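Local coordinates for protein listeriolysin O (Listeria monocytogenes, PDB 4CDB) that binds cholesterol-containing host membranes and, after a major conformational change, inserts into them as an oligomeric pore that lyses the cell, at residues Glu171-Glu176 with Glu208-Phe213; Arg469-Trp474 with Tyr482-Asp487; Arg150-Tyr155 with Phe338-Pro343. One frame throughout, in Å; residues are numbered along the deposited sequence.

Contact 1 (Glu171-Glu176 with Glu208-Phe213). With NA (sodium ion), chain Q; NA (sodium ion), chain K; NA (sodium ion), chain S.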
loop_
_atom_site.group_PDB
_atom_site.type_symbol
_atom_site.label_atom_id
_atom_site.label_comp_id
_atom_site.label_asym_id
_atom_site.label_seq_id
_atom_site.Cartn_x
_atom_site.Cartn_y
_atom_site.Cartn_z
ATOM N N GLU A 171 0.414 0.670 -1.299
ATOM C CA GLU A 171 1.610 1.129 -0.596
ATOM C C GLU A 171 2.557 -0.024 -0.300
ATOM O O GLU A 171 2.123 -1.092 0.137
ATOM C CB GLU A 171 1.239 1.796 0.730
ATOM C CG GLU A 171 1.044 3.296 0.665
ATOM C CD GLU A 171 2.326 4.049 0.368
ATOM O OE1 GLU A 171 3.412 3.565 0.754
ATOM O OE2 GLU A 171 2.244 5.135 -0.243
ATOM N N MET A 172 3.849 0.195 -0.524
ATOM C CA MET A 172 4.853 -0.753 -0.067
ATOM C C MET A 172 4.904 -0.650 1.452
ATOM O O MET A 172 5.123 0.431 1.999
ATOM C CB MET A 172 6.223 -0.444 -0.672
ATOM C CG MET A 172 6.281 -0.538 -2.195
ATOM S SD MET A 172 5.824 -2.166 -2.829
ATOM C CE MET A 172 7.026 -3.198 -1.994
ATOM N N ALA A 173 4.685 -1.771 2.129
ATOM C CA ALA A 173 4.578 -1.781 3.587
ATOM C C ALA A 173 5.931 -1.665 4.298
ATOM O O ALA A 173 6.919 -2.268 3.879
ATOM C CB ALA A 173 3.844 -3.031 4.049
ATOM N N TYR A 174 5.959 -0.891 5.378
ATOM C CA TYR A 174 7.170 -0.726 6.177
ATOM C C TYR A 174 6.885 -0.674 7.678
ATOM O O TYR A 174 7.668 -1.183 8.478
ATOM C CB TYR A 174 7.951 0.512 5.733
ATOM C CG TYR A 174 8.504 0.394 4.333
ATOM C CD1 TYR A 174 9.548 -0.477 4.050
ATOM C CD2 TYR A 174 7.978 1.146 3.292
ATOM C CE1 TYR A 174 10.055 -0.595 2.770
ATOM C CE2 TYR A 174 8.479 1.036 2.007
ATOM C CZ TYR A 174 9.517 0.164 1.752
ATOM O OH TYR A 174 10.022 0.050 0.477
ATOM N N SER A 175 5.766 -0.062 8.057
ATOM C CA SER A 175 5.362 -0.024 9.463
ATOM C C SER A 175 3.847 0.077 9.613
ATOM O O SER A 175 3.156 0.549 8.709
ATOM C CB SER A 175 6.049 1.127 10.203
ATOM O OG SER A 175 5.495 2.377 9.839
ATOM N N GLU A 176 3.340 -0.370 10.759
ATOM C CA GLU A 176 1.911 -0.309 11.040
ATOM C C GLU A 176 1.413 1.130 11.008
ATOM O O GLU A 176 0.379 1.428 10.409
ATOM C CB GLU A 176 1.606 -0.933 12.404
ATOM C CG GLU A 176 0.133 -0.877 12.792
ATOM C CD GLU A 176 -0.116 -1.276 14.237
ATOM O OE1 GLU A 176 0.273 -0.510 15.142
ATOM O OE2 GLU A 176 -0.705 -2.353 14.465
ATOM N N GLU A 208 6.911 -6.371 0.798
ATOM C CA GLU A 208 5.462 -6.539 0.802
ATOM C C GLU A 208 4.721 -5.266 0.406
ATOM O O GLU A 208 5.151 -4.158 0.721
ATOM C CB GLU A 208 4.973 -7.033 2.167
ATOM C CG GLU A 208 5.541 -8.385 2.571
ATOM C CD GLU A 208 4.812 -9.012 3.745
ATOM O OE1 GLU A 208 4.503 -8.289 4.714
ATOM O OE2 GLU A 208 4.558 -10.234 3.699
ATOM N N GLU A 209 3.603 -5.439 -0.293
ATOM C CA GLU A 209 2.744 -4.318 -0.652
ATOM C C GLU A 209 1.324 -4.560 -0.151
ATOM O O GLU A 209 0.822 -5.685 -0.200
ATOM C CB GLU A 209 2.737 -4.100 -2.166
ATOM C CG GLU A 209 2.026 -2.825 -2.601
ATOM C CD GLU A 209 1.868 -2.725 -4.106
ATOM O OE1 GLU A 209 1.800 -3.780 -4.771
ATOM O OE2 GLU A 209 1.809 -1.591 -4.623
ATOM N N VAL A 210 0.688 -3.500 0.338
ATOM C CA VAL A 210 -0.695 -3.577 0.792
ATOM C C VAL A 210 -1.598 -2.793 -0.153
ATOM O O VAL A 210 -1.316 -1.638 -0.481
ATOM C CB VAL A 210 -0.842 -3.053 2.229
ATOM C CG1 VAL A 210 -2.306 -3.009 2.637
ATOM C CG2 VAL A 210 -0.056 -3.933 3.180
ATOM N N ILE A 211 -2.676 -3.432 -0.594
ATOM C CA ILE A 211 -3.591 -2.830 -1.554
ATOM C C ILE A 211 -5.020 -2.779 -1.011
ATOM O O ILE A 211 -5.513 -3.756 -0.445
ATOM C CB ILE A 211 -3.587 -3.610 -2.887
ATOM C CG1 ILE A 211 -2.184 -3.630 -3.493
ATOM C CG2 ILE A 211 -4.583 -3.016 -3.868
ATOM C CD1 ILE A 211 -2.094 -4.417 -4.778
ATOM N N SER A 212 -5.672 -1.631 -1.178
ATOM C CA SER A 212 -7.085 -1.489 -0.847
ATOM C C SER A 212 -7.881 -1.273 -2.134
ATOM O O SER A 212 -7.692 -0.272 -2.827
ATOM C CB SER A 212 -7.295 -0.317 0.113
ATOM O OG SER A 212 -8.642 -0.237 0.541
ATOM N N PHE A 213 -8.762 -2.214 -2.456
ATOM C CA PHE A 213 -9.527 -2.155 -3.700
ATOM C C PHE A 213 -11.028 -2.048 -3.418
ATOM O O PHE A 213 -11.670 -3.025 -3.030
ATOM C CB PHE A 213 -9.219 -3.383 -4.565
ATOM C CG PHE A 213 -9.860 -3.351 -5.927
ATOM C CD1 PHE A 213 -9.422 -2.458 -6.895
ATOM C CD2 PHE A 213 -10.885 -4.228 -6.246
ATOM C CE1 PHE A 213 -10.007 -2.432 -8.153
ATOM C CE2 PHE A 213 -11.472 -4.208 -7.502
ATOM C CZ PHE A 213 -11.033 -3.310 -8.456
HETATM NA NA NA Q . 0.710 -2.780 -6.930
HETATM NA NA NA K . 4.425 5.517 2.190
HETATM NA NA NA S . -1.765 -4.200 13.058
HETATM O O HOH W 1 7.890 -3.799 1.952
HETATM O O HOH W 2 -3.558 -5.784 13.777
#
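Glu171 and Val210 form an antiparallel hydrogen-bonded pair where strand 165-172 runs along strand 207-222. Val210 N gives a nearly straight bond to Glu171 O (2.8 Å, 168° at the hydrogen), and Glu171 N returns one to Val210 O. A third bond, Ala173 N to Glu208 O (2.8 Å), carries the pairing one step further, and a water bridges Ala173 O and Glu208 N.

Side chains also press on the backbone: Glu209 CG lies 3.2 Å from Glu171 O. The Met172 chain bends at chi2 and again at chi3, bringing SD over Glu209 CB (3.7 Å) and setting CE 3.4 Å from Glu208 O. Met172 and Glu209 share one face of the sheet; toward the other, Ala173 CB meets Val210 CG2 at 4.1 Å, with Val196 covering both.

Carboxylates hold sodium ions around the pairing. Glu209 leaves with CG anti to its backbone N (chi1 -172°) and extends to grip one ion through both oxygens, OE1 at 2.6 Å, with Asp282 completing the site. Glu171 OE1 binds a second ion (2.6 Å) together with Gln178 and Tyr368, while OE2 pairs with Lys182.

Residues 176-189, helical at their start here, probably become a membrane-spanning strand of the pore. The cations probably offset the charge of Glu171 and Glu209. Gln178 NE2 also bonds to Met172 O, so polar contacts tie helix 176-183 to the strand end.

Contact 2 (Arg469-Trp474 with Tyr482-Asp487). With TAM (tris(hydroxyethyl)aminomethane), chain U.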
loop_
_atom_site.group_PDB
_atom_site.type_symbol
_atom_site.label_atom_id
_atom_site.label_comp_id
_atom_site.label_asym_id
_atom_site.label_seq_id
_atom_site.Cartn_x
_atom_site.Cartn_y
_atom_site.Cartn_z
ATOM N N ARG A 469 33.185 -16.228 -15.423
ATOM C CA ARG A 469 34.043 -15.616 -16.430
ATOM C C ARG A 469 35.162 -16.584 -16.797
ATOM O O ARG A 469 36.026 -16.889 -15.972
ATOM C CB ARG A 469 34.629 -14.294 -15.926
ATOM C CG ARG A 469 35.572 -13.628 -16.920
ATOM C CD ARG A 469 36.033 -12.261 -16.440
ATOM N NE ARG A 469 34.911 -11.356 -16.210
ATOM C CZ ARG A 469 34.315 -10.642 -17.160
ATOM N NH1 ARG A 469 34.731 -10.726 -18.414
ATOM N NH2 ARG A 469 33.303 -9.845 -16.853
ATOM N N ASN A 470 35.139 -17.071 -18.034
ATOM C CA ASN A 470 36.116 -18.057 -18.480
ATOM C C ASN A 470 37.265 -17.431 -19.261
ATOM O O ASN A 470 37.095 -17.005 -20.404
ATOM C CB ASN A 470 35.441 -19.146 -19.315
ATOM C CG ASN A 470 34.267 -19.779 -18.598
ATOM O OD1 ASN A 470 34.442 -20.623 -17.719
ATOM N ND2 ASN A 470 33.059 -19.375 -18.972
ATOM N N ILE A 471 38.433 -17.380 -18.629
ATOM C CA ILE A 471 39.630 -16.853 -19.271
ATOM C C ILE A 471 40.468 -18.008 -19.802
ATOM O O ILE A 471 40.946 -18.846 -19.035
ATOM C CB ILE A 471 40.482 -16.032 -18.285
ATOM C CG1 ILE A 471 39.631 -14.952 -17.617
ATOM C CG2 ILE A 471 41.683 -15.418 -18.992
ATOM C CD1 ILE A 471 39.181 -13.862 -18.564
ATOM N N SER A 472 40.645 -18.059 -21.119
ATOM C CA SER A 472 41.435 -19.118 -21.734
ATOM C C SER A 472 42.549 -18.547 -22.599
ATOM O O SER A 472 42.353 -17.555 -23.299
ATOM C CB SER A 472 40.544 -20.033 -22.578
ATOM O OG SER A 472 39.543 -20.642 -21.780
ATOM N N ILE A 473 43.722 -19.168 -22.537
ATOM C CA ILE A 473 44.820 -18.810 -23.426
ATOM C C ILE A 473 45.397 -20.058 -24.080
ATOM O O ILE A 473 45.480 -21.117 -23.456
ATOM C CB ILE A 473 45.944 -18.040 -22.696
ATOM C CG1 ILE A 473 46.501 -18.860 -21.529
ATOM C CG2 ILE A 473 45.438 -16.695 -22.208
ATOM C CD1 ILE A 473 47.716 -18.229 -20.859
ATOM N N TRP A 474 45.783 -19.929 -25.345
ATOM C CA TRP A 474 46.386 -21.035 -26.079
ATOM C C TRP A 474 47.262 -20.506 -27.208
ATOM O O TRP A 474 47.673 -19.343 -27.187
ATOM C CB TRP A 474 45.316 -21.995 -26.610
ATOM C CG TRP A 474 44.386 -21.410 -27.638
ATOM C CD1 TRP A 474 44.462 -21.565 -28.993
ATOM C CD2 TRP A 474 43.232 -20.590 -27.394
ATOM N NE1 TRP A 474 43.433 -20.890 -29.607
ATOM C CE2 TRP A 474 42.663 -20.284 -28.648
ATOM C CE3 TRP A 474 42.626 -20.083 -26.239
ATOM C CZ2 TRP A 474 41.519 -19.491 -28.779
ATOM C CZ3 TRP A 474 41.488 -19.297 -26.372
ATOM C CH2 TRP A 474 40.948 -19.009 -27.633
ATOM N N TYR A 482 43.662 -15.986 -27.132
ATOM C CA TYR A 482 42.938 -15.907 -25.874
ATOM C C TYR A 482 41.444 -15.707 -26.093
ATOM O O TYR A 482 41.011 -15.271 -27.161
ATOM C CB TYR A 482 43.480 -14.767 -25.009
ATOM C CG TYR A 482 42.941 -13.404 -25.387
ATOM C CD1 TYR A 482 43.473 -12.701 -26.458
ATOM C CD2 TYR A 482 41.900 -12.823 -24.673
ATOM C CE1 TYR A 482 42.982 -11.455 -26.809
ATOM C CE2 TYR A 482 41.403 -11.582 -25.015
ATOM C CZ TYR A 482 41.947 -10.902 -26.083
ATOM O OH TYR A 482 41.455 -9.665 -26.427
ATOM N N SER A 483 40.663 -16.022 -25.068
ATOM C CA SER A 483 39.240 -15.714 -25.068
ATOM C C SER A 483 38.798 -15.307 -23.668
ATOM O O SER A 483 39.209 -15.913 -22.676
ATOM C CB SER A 483 38.422 -16.909 -25.556
ATOM O OG SER A 483 38.534 -18.002 -24.664
ATOM N N ASN A 484 37.972 -14.269 -23.599
ATOM C CA ASN A 484 37.377 -13.825 -22.346
ATOM C C ASN A 484 35.861 -13.857 -22.486
ATOM O O ASN A 484 35.252 -12.880 -22.922
ATOM C CB ASN A 484 37.861 -12.414 -21.998
ATOM C CG ASN A 484 37.252 -11.877 -20.709
ATOM O OD1 ASN A 484 36.593 -12.599 -19.959
ATOM N ND2 ASN A 484 37.483 -10.597 -20.443
ATOM N N LYS A 485 35.260 -14.985 -22.119
ATOM C CA LYS A 485 33.830 -15.188 -22.326
ATOM C C LYS A 485 33.061 -15.340 -21.019
ATOM O O LYS A 485 33.588 -15.856 -20.031
ATOM C CB LYS A 485 33.597 -16.401 -23.225
ATOM C CG LYS A 485 34.277 -16.284 -24.576
ATOM C CD LYS A 485 34.007 -17.492 -25.451
ATOM C CE LYS A 485 34.649 -17.322 -26.820
ATOM N NZ LYS A 485 34.383 -18.479 -27.719
ATOM N N VAL A 486 31.808 -14.892 -21.027
ATOM C CA VAL A 486 30.984 -14.898 -19.824
ATOM C C VAL A 486 29.890 -15.965 -19.846
ATOM O O VAL A 486 29.288 -16.239 -20.886
ATOM C CB VAL A 486 30.337 -13.515 -19.571
ATOM C CG1 VAL A 486 31.400 -12.486 -19.235
ATOM C CG2 VAL A 486 29.529 -13.069 -20.780
ATOM N N ASP A 487 29.674 -16.579 -18.687
ATOM C CA ASP A 487 28.518 -17.441 -18.429
ATOM C C ASP A 487 28.429 -18.752 -19.219
ATOM O O ASP A 487 27.645 -19.631 -18.860
ATOM C CB ASP A 487 27.215 -16.644 -18.576
ATOM C CG ASP A 487 27.119 -15.500 -17.587
ATOM O OD1 ASP A 487 27.717 -15.605 -16.495
ATOM O OD2 ASP A 487 26.446 -14.496 -17.901
HETATM C C TAM U . 44.557 -6.314 -26.109
HETATM C C1 TAM U . 45.077 -4.909 -26.397
HETATM C C2 TAM U . 44.206 -6.528 -24.638
HETATM C C3 TAM U . 45.598 -7.312 -26.608
HETATM C C4 TAM U . 44.987 -3.980 -25.192
HETATM C C5 TAM U . 43.127 -7.596 -24.479
HETATM C C6 TAM U . 46.514 -7.808 -25.494
HETATM N N TAM U . 43.338 -6.515 -26.893
HETATM O O4 TAM U . 46.304 -3.518 -24.870
HETATM O O5 TAM U . 42.942 -7.882 -23.089
HETATM O O6 TAM U . 47.389 -6.752 -25.078
HETATM O O HOH W 3 37.398 -18.736 -22.576
#
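The C-terminal beta hairpin of listeriolysin O pairs strand 480-486, which borders its sheet, with strand 468-475, which lies between it and strand 362-385. The axes of segments 469-474 and 482-486 are 4.7 Å apart and antiparallel at 172°. Two hydrogen-bonded pairs, Asn470 with Lys485 and Ser472 with Ser483, supply four backbone bonds, the straightest from Ser472 N to Ser483 O (3.0 Å, 173° at the hydrogen).

On the face carrying Arg469, Ile471 and Asn484, the guanidinium edge of Arg469 delivers NH1 to Asn484 OD1 (3.1 Å), with the two planar groups turned 65° apart. Val486 CG1 covers one guanidinium face, while Ile471 CD1 lies alongside the amide, 3.2 Å from Asn484 OD1. Asn484 ND2 donates to Asp460 OD2, and Arg469 NH2 to Pro464 O. On this face too, Tyr482 OH approaches C5 of the bound tris(hydroxyethyl)aminomethane (3.3 Å).

Across the sheet, one water joins Asn470 O, Ser472 OG and Ser483 OG. The Trp474 indole folds back over the neighbouring strand, CZ3 reaching Tyr482 C at 3.6 Å and Tyr482 N lying over one ring face.

The Asn484 amide therefore works in both directions, accepting from Arg469 and donating to Asp460, which ties the hairpin to strand 452-463 through a polar bond as well as apolar contacts.

Contact 3 (Arg150-Tyr155 with Phe338-Pro343)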
loop_
_atom_site.group_PDB
_atom_site.type_symbol
_atom_site.label_atom_id
_atom_site.label_comp_id
_atom_site.label_asym_id
_atom_site.label_seq_id
_atom_site.Cartn_x
_atom_site.Cartn_y
_atom_site.Cartn_z
ATOM N N ARG A 150 -36.373 0.146 -5.342
ATOM C CA ARG A 150 -37.037 1.034 -6.290
ATOM C C ARG A 150 -36.249 1.149 -7.594
ATOM O O ARG A 150 -36.832 1.222 -8.677
ATOM C CB ARG A 150 -37.275 2.415 -5.666
ATOM C CG ARG A 150 -38.742 2.714 -5.394
ATOM C CD ARG A 150 -38.930 3.659 -4.211
ATOM N NE ARG A 150 -38.344 4.980 -4.432
ATOM C CZ ARG A 150 -38.492 6.010 -3.604
ATOM N NH1 ARG A 150 -39.213 5.877 -2.499
ATOM N NH2 ARG A 150 -37.925 7.176 -3.880
ATOM N N TRP A 151 -34.924 1.146 -7.486
ATOM C CA TRP A 151 -34.066 1.198 -8.663
ATOM C C TRP A 151 -34.095 -0.125 -9.424
ATOM O O TRP A 151 -34.117 -0.143 -10.654
ATOM C CB TRP A 151 -32.627 1.548 -8.274
ATOM C CG TRP A 151 -31.703 1.660 -9.457
ATOM C CD1 TRP A 151 -31.525 2.751 -10.260
ATOM C CD2 TRP A 151 -30.833 0.640 -9.971
ATOM N NE1 TRP A 151 -30.599 2.474 -11.239
ATOM C CE2 TRP A 151 -30.160 1.185 -11.083
ATOM C CE3 TRP A 151 -30.559 -0.678 -9.596
ATOM C CZ2 TRP A 151 -29.230 0.455 -11.825
ATOM C CZ3 TRP A 151 -29.637 -1.401 -10.334
ATOM C CH2 TRP A 151 -28.983 -0.834 -11.435
ATOM N N ASN A 152 -34.095 -1.229 -8.681
ATOM C CA ASN A 152 -34.126 -2.559 -9.279
ATOM C C ASN A 152 -35.424 -2.844 -10.032
ATOM O O ASN A 152 -35.473 -3.731 -10.882
ATOM C CB ASN A 152 -33.898 -3.637 -8.214
ATOM C CG ASN A 152 -32.468 -3.666 -7.703
ATOM O OD1 ASN A 152 -31.521 -3.443 -8.457
ATOM N ND2 ASN A 152 -32.306 -3.951 -6.416
ATOM N N GLU A 153 -36.470 -2.087 -9.718
ATOM C CA GLU A 153 -37.796 -2.348 -10.270
ATOM C C GLU A 153 -38.254 -1.318 -11.305
ATOM O O GLU A 153 -39.378 -1.391 -11.799
ATOM C CB GLU A 153 -38.831 -2.447 -9.145
ATOM C CG GLU A 153 -38.609 -3.610 -8.189
ATOM C CD GLU A 153 -39.607 -3.629 -7.042
ATOM O OE1 GLU A 153 -40.488 -2.745 -6.996
ATOM O OE2 GLU A 153 -39.507 -4.532 -6.184
ATOM N N LYS A 154 -37.390 -0.361 -11.629
ATOM C CA LYS A 154 -37.735 0.668 -12.607
ATOM C C LYS A 154 -36.617 0.934 -13.609
ATOM O O LYS A 154 -36.878 1.180 -14.787
ATOM C CB LYS A 154 -38.101 1.984 -11.915
ATOM C CG LYS A 154 -39.503 2.046 -11.339
ATOM C CD LYS A 154 -39.915 3.493 -11.102
ATOM C CE LYS A 154 -41.127 3.592 -10.191
ATOM N NZ LYS A 154 -41.456 5.011 -9.876
ATOM N N TYR A 155 -35.375 0.894 -13.139
ATOM C CA TYR A 155 -34.249 1.327 -13.957
ATOM C C TYR A 155 -33.231 0.223 -14.225
ATOM O O TYR A 155 -32.397 0.352 -15.120
ATOM C CB TYR A 155 -33.558 2.536 -13.311
ATOM C CG TYR A 155 -34.513 3.654 -12.958
ATOM C CD1 TYR A 155 -34.933 4.564 -13.920
ATOM C CD2 TYR A 155 -35.007 3.788 -11.667
ATOM C CE1 TYR A 155 -35.816 5.582 -13.602
ATOM C CE2 TYR A 155 -35.889 4.804 -11.341
ATOM C CZ TYR A 155 -36.289 5.697 -12.311
ATOM O OH TYR A 155 -37.166 6.707 -11.989
ATOM N N PHE A 338 -22.558 -4.073 -10.194
ATOM C CA PHE A 338 -23.560 -4.252 -9.148
ATOM C C PHE A 338 -24.744 -5.098 -9.614
ATOM O O PHE A 338 -25.235 -4.936 -10.732
ATOM C CB PHE A 338 -24.047 -2.882 -8.664
ATOM C CG PHE A 338 -25.282 -2.932 -7.805
ATOM C CD1 PHE A 338 -25.263 -3.548 -6.563
ATOM C CD2 PHE A 338 -26.457 -2.335 -8.232
ATOM C CE1 PHE A 338 -26.399 -3.582 -5.772
ATOM C CE2 PHE A 338 -27.596 -2.364 -7.446
ATOM C CZ PHE A 338 -27.566 -2.988 -6.215
ATOM N N ASN A 339 -25.191 -6.009 -8.753
ATOM C CA ASN A 339 -26.397 -6.785 -9.024
ATOM C C ASN A 339 -27.204 -7.057 -7.754
ATOM O O ASN A 339 -26.712 -6.861 -6.643
ATOM C CB ASN A 339 -26.062 -8.090 -9.754
ATOM C CG ASN A 339 -25.673 -9.209 -8.808
ATOM O OD1 ASN A 339 -26.530 -9.935 -8.304
ATOM N ND2 ASN A 339 -24.375 -9.360 -8.571
ATOM N N ARG A 340 -28.441 -7.516 -7.934
ATOM C CA ARG A 340 -29.395 -7.679 -6.836
ATOM C C ARG A 340 -28.919 -8.630 -5.738
ATOM O O ARG A 340 -29.170 -8.398 -4.555
ATOM C CB ARG A 340 -30.746 -8.155 -7.378
ATOM C CG ARG A 340 -31.903 -8.017 -6.396
ATOM C CD ARG A 340 -33.162 -8.683 -6.937
ATOM N NE ARG A 340 -34.362 -8.276 -6.209
ATOM C CZ ARG A 340 -35.313 -7.495 -6.712
ATOM N NH1 ARG A 340 -35.214 -7.037 -7.954
ATOM N NH2 ARG A 340 -36.369 -7.175 -5.976
ATOM N N GLU A 341 -28.238 -9.700 -6.135
ATOM C CA GLU A 341 -27.783 -10.717 -5.189
ATOM C C GLU A 341 -26.687 -10.204 -4.256
ATOM O O GLU A 341 -26.671 -10.529 -3.070
ATOM C CB GLU A 341 -27.310 -11.969 -5.932
ATOM C CG GLU A 341 -28.433 -12.900 -6.372
ATOM C CD GLU A 341 -29.449 -12.222 -7.275
ATOM O OE1 GLU A 341 -29.035 -11.559 -8.250
ATOM O OE2 GLU A 341 -30.662 -12.357 -7.010
ATOM N N THR A 342 -25.771 -9.408 -4.800
ATOM C CA THR A 342 -24.717 -8.796 -3.998
ATOM C C THR A 342 -24.920 -7.284 -3.914
ATOM O O THR A 342 -24.429 -6.536 -4.760
ATOM C CB THR A 342 -23.318 -9.108 -4.564
ATOM O OG1 THR A 342 -23.184 -8.530 -5.868
ATOM C CG2 THR A 342 -23.112 -10.613 -4.661
ATOM N N PRO A 343 -25.649 -6.831 -2.881
ATOM C CA PRO A 343 -26.047 -5.425 -2.744
ATOM C C PRO A 343 -24.938 -4.533 -2.200
ATOM O O PRO A 343 -25.004 -3.314 -2.369
ATOM C CB PRO A 343 -27.214 -5.478 -1.744
ATOM C CG PRO A 343 -27.364 -6.936 -1.338
ATOM C CD PRO A 343 -26.109 -7.635 -1.740
#
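Trp151 meets Phe338 where the C-terminal end of helix 137-152 faces the loop between strands 319-324 and 345-353, a loop shaped by an Asx turn at Asn339. The indole CZ3 comes to the edge of the phenyl ring, 3.7 Å from Phe338 CE2. The six-membered ring of Trp151 and the Phe338 ring have centroids 5.8 Å apart and planes inclined at 43°, an oblique pairing in which the two side chains run by one another head to tail. Both leave their backbones with CG anti to N (chi1 -178° for Trp151, 168° for Phe338), which carries the rings into the gap between helix and loop.

Beside this aromatic pair, Asn152 points its CB at the loop. That carbon touches Arg340 NH1 at 3.7 Å, and Asn152 OD1 stands 4.2 Å from Phe338 CE2. The Arg340 chain is straight as far as NE, long enough to bring the guanidinium up to the end of the helix. There Glu153 OE2 lies near the guanidinium plane but 4.1 Å from Arg340 NH2, beyond salt-bridge range; the carboxylate and guanidinium are nearly coplanar. The stronger partner of Arg340 is Glu149, one helical turn earlier, which makes a salt bridge with NH2. The cation thus lies near two acidic groups and probably eases the repulsion between them.

Further out, Trp151 NE1 bonds to Pro121 O, fixing the indole from its far edge, and the ring of Tyr217 meets Phe338. In the Asx turn, Asn339 OD1 accepts from Glu341 N at 2.8 Å, the donor standing above the carbonyl plane.

How the contacts relate
The three contacts are spread along an elongated, largely beta molecule. Contact 1 sits about 3 Å from the chain's centre, in the large antiparallel sheet. The centres of contacts 1 and 3 are about 34 Å apart, and those of contacts 1 and 2 about 46 Å apart. Contacts 2 and 3, on opposite sides of the chain's centre, have centres about 72 Å apart. Helix 137-152 of contact 3 leads next to strand 165-172 of contact 1, and the contact 3 loop follows much later, so contact 3 brackets contact 1 in sequence. Contact 2 comes last, in the C-terminal hairpin. None touches another; they join separate regions of a toxin that must change shape to form its pore.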